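PDB 1IUH: 2'-5' RNA Ligase from Thermus thermophilus, which belongs to the LigT-like phosphoesterases of the 2H clan, a family built on two lobes of antiparallel sheet and helices. Local coordinates for residues A68-R73 / F177-E182. Sequence-based numbering, arbitrary orientation.
Sequences APFRAR and FSLRGE
A68 meets G181 where the chain enters strand 70-80 of the two-lobed LigT-like fold, beside the C-terminal tail that has just left strand 169-178. The backbones come closest here, at 4.2 Å between A68 CA and G181 CA. Although A68 points its CB away from the tail overall, the methyl still touches it, with A68 CB 3.2 Å from G181 O. The L179 CD1 methyl lies to one side of the A68 carbonyl, 3.7 Å from A68 O.

P69 follows with the outer part of its ring. P69 CG packs against L179 O at 3.5 Å, while P69 CD lies 3.8 Å from L179 CB. The two side chains run past one another in opposite directions. No hydrogen bond spans the two segments; each is instead backbone hydrogen-bonded to strand 150-164, F70 with V154 and L179 with E155.

F70 sends its ring back to the leucine by placing CG between its own backbone N and carbonyl carbon (chi1 57°). The same ring meets F98 of helix 96-113 edge-to-face, and the F70 side chain also touches L101 of that helix, so F70 contacts both the helix and the buried L179. One branch of the leucine makes this junction: L179 CD1 approaches the phenyl ring obliquely, 3.8 Å from F70 CE2 and 3.9 Å from F70 CD2.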
loop_
_atom_site.group_PDB
_atom_site.type_symbol
_atom_site.label_atom_id
_atom_site.label_comp_id
_atom_site.label_asym_id
_atom_site.label_seq_id
_atom_site.Cartn_x
_atom_site.Cartn_y
_atom_site.Cartn_z
ATOM N N ALA A 68 -5.066 16.359 7.392
ATOM C CA ALA A 68 -5.592 16.970 6.174
ATOM C C ALA A 68 -5.158 16.266 4.840
ATOM O O ALA A 68 -4.203 15.542 4.792
ATOM C CB ALA A 68 -5.147 18.424 6.139
ATOM N N PRO A 69 -5.930 16.463 3.762
ATOM C CA PRO A 69 -5.613 15.888 2.450
ATOM C C PRO A 69 -4.232 16.464 2.162
ATOM O O PRO A 69 -3.947 17.564 2.535
ATOM C CB PRO A 69 -6.680 16.506 1.557
ATOM C CG PRO A 69 -7.893 16.489 2.503
ATOM C CD PRO A 69 -7.306 17.008 3.776
ATOM N N PHE A 70 -3.354 15.715 1.526
ATOM C CA PHE A 70 -2.008 16.221 1.253
ATOM C C PHE A 70 -1.608 15.788 -0.175
ATOM O O PHE A 70 -2.194 14.843 -0.691
ATOM C CB PHE A 70 -1.049 15.636 2.288
ATOM C CG PHE A 70 -1.035 14.123 2.325
ATOM C CD1 PHE A 70 -0.250 13.409 1.436
ATOM C CD2 PHE A 70 -1.814 13.406 3.299
ATOM C CE1 PHE A 70 -0.201 11.974 1.495
ATOM C CE2 PHE A 70 -1.780 11.972 3.376
ATOM C CZ PHE A 70 -0.945 11.253 2.450
ATOM N N ARG A 71 -0.639 16.462 -0.800
ATOM C CA ARG A 71 -0.216 16.067 -2.146
ATOM C C ARG A 71 0.900 15.037 -2.097
ATOM O O ARG A 71 1.801 15.138 -1.250
ATOM C CB ARG A 71 0.306 17.261 -2.933
ATOM C CG ARG A 71 -0.721 17.948 -3.817
ATOM C CD ARG A 71 -1.427 19.125 -3.153
ATOM N NE ARG A 71 -0.912 20.450 -3.497
ATOM C CZ ARG A 71 0.256 20.917 -3.082
ATOM N NH1 ARG A 71 1.026 20.169 -2.320
ATOM N NH2 ARG A 71 0.643 22.132 -3.413
ATOM N N ALA A 72 0.823 14.029 -2.975
ATOM C CA ALA A 72 1.859 13.010 -3.089
ATOM C C ALA A 72 2.382 13.161 -4.526
ATOM O O ALA A 72 1.694 13.707 -5.427
ATOM C CB ALA A 72 1.303 11.618 -2.910
ATOM N N ARG A 73 3.600 12.663 -4.718
ATOM C CA ARG A 73 4.290 12.689 -5.984
ATOM C C ARG A 73 4.739 11.244 -6.227
ATOM O O ARG A 73 5.183 10.534 -5.321
ATOM C CB ARG A 73 5.459 13.637 -5.858
ATOM C CG ARG A 73 6.355 13.697 -7.016
ATOM C CD ARG A 73 6.657 15.161 -7.397
ATOM N NE ARG A 73 6.330 15.425 -8.814
ATOM C CZ ARG A 73 5.828 16.580 -9.256
ATOM N NH1 ARG A 73 5.613 17.578 -8.391
ATOM N NH2 ARG A 73 5.483 16.724 -10.542
ATOM N N PHE A 177 -12.068 6.223 4.566
ATOM C CA PHE A 177 -12.005 7.319 5.547
ATOM C C PHE A 177 -11.562 8.594 4.817
ATOM O O PHE A 177 -10.666 8.573 3.966
ATOM C CB PHE A 177 -10.998 6.978 6.679
ATOM C CG PHE A 177 -11.212 5.616 7.337
ATOM C CD1 PHE A 177 -10.478 4.496 6.925
ATOM C CD2 PHE A 177 -12.082 5.477 8.414
ATOM C CE1 PHE A 177 -10.590 3.287 7.568
ATOM C CE2 PHE A 177 -12.210 4.268 9.081
ATOM C CZ PHE A 177 -11.464 3.169 8.664
ATOM N N SER A 178 -12.187 9.713 5.123
ATOM C CA SER A 178 -11.802 10.923 4.429
ATOM C C SER A 178 -10.896 11.839 5.238
ATOM O O SER A 178 -11.188 12.142 6.368
ATOM C CB SER A 178 -13.073 11.660 3.968
ATOM O OG SER A 178 -13.811 10.799 3.108
ATOM N N LEU A 179 -9.777 12.259 4.671
ATOM C CA LEU A 179 -8.934 13.132 5.421
ATOM C C LEU A 179 -9.747 14.432 5.594
ATOM O O LEU A 179 -10.212 15.021 4.649
ATOM C CB LEU A 179 -7.598 13.337 4.698
ATOM C CG LEU A 179 -6.752 12.043 4.594
ATOM C CD1 LEU A 179 -5.505 12.251 3.739
ATOM C CD2 LEU A 179 -6.367 11.551 6.033
ATOM N N ARG A 180 -9.923 14.851 6.835
ATOM C CA ARG A 180 -10.701 16.035 7.135
ATOM C C ARG A 180 -9.985 16.871 8.218
ATOM O O ARG A 180 -10.519 17.847 8.687
ATOM C CB ARG A 180 -12.085 15.552 7.623
ATOM C CG ARG A 180 -13.215 16.539 7.539
ATOM C CD ARG A 180 -14.395 16.233 6.507
ATOM N NE ARG A 180 -15.539 17.182 6.693
ATOM C CZ ARG A 180 -15.432 18.529 6.706
ATOM N NH1 ARG A 180 -14.244 19.127 6.534
ATOM N NH2 ARG A 180 -16.501 19.303 6.914
ATOM N N GLY A 181 -8.780 16.454 8.618
ATOM C CA GLY A 181 -8.024 17.156 9.647
ATOM C C GLY A 181 -7.665 18.601 9.355
ATOM O O GLY A 181 -7.590 18.976 8.172
ATOM N N GLU A 182 -7.483 19.413 10.417
ATOM C CA GLU A 182 -7.124 20.840 10.274
ATOM C C GLU A 182 -5.639 20.925 10.045
ATOM O O GLU A 182 -5.189 21.747 9.281
ATOM C CB GLU A 182 -7.402 21.667 11.540
ATOM C CG GLU A 182 -8.857 21.893 11.887
ATOM C CD GLU A 182 -9.662 22.559 10.753
ATOM O OE1 GLU A 182 -9.102 23.405 10.009
ATOM O OE2 GLU A 182 -10.867 22.236 10.649
#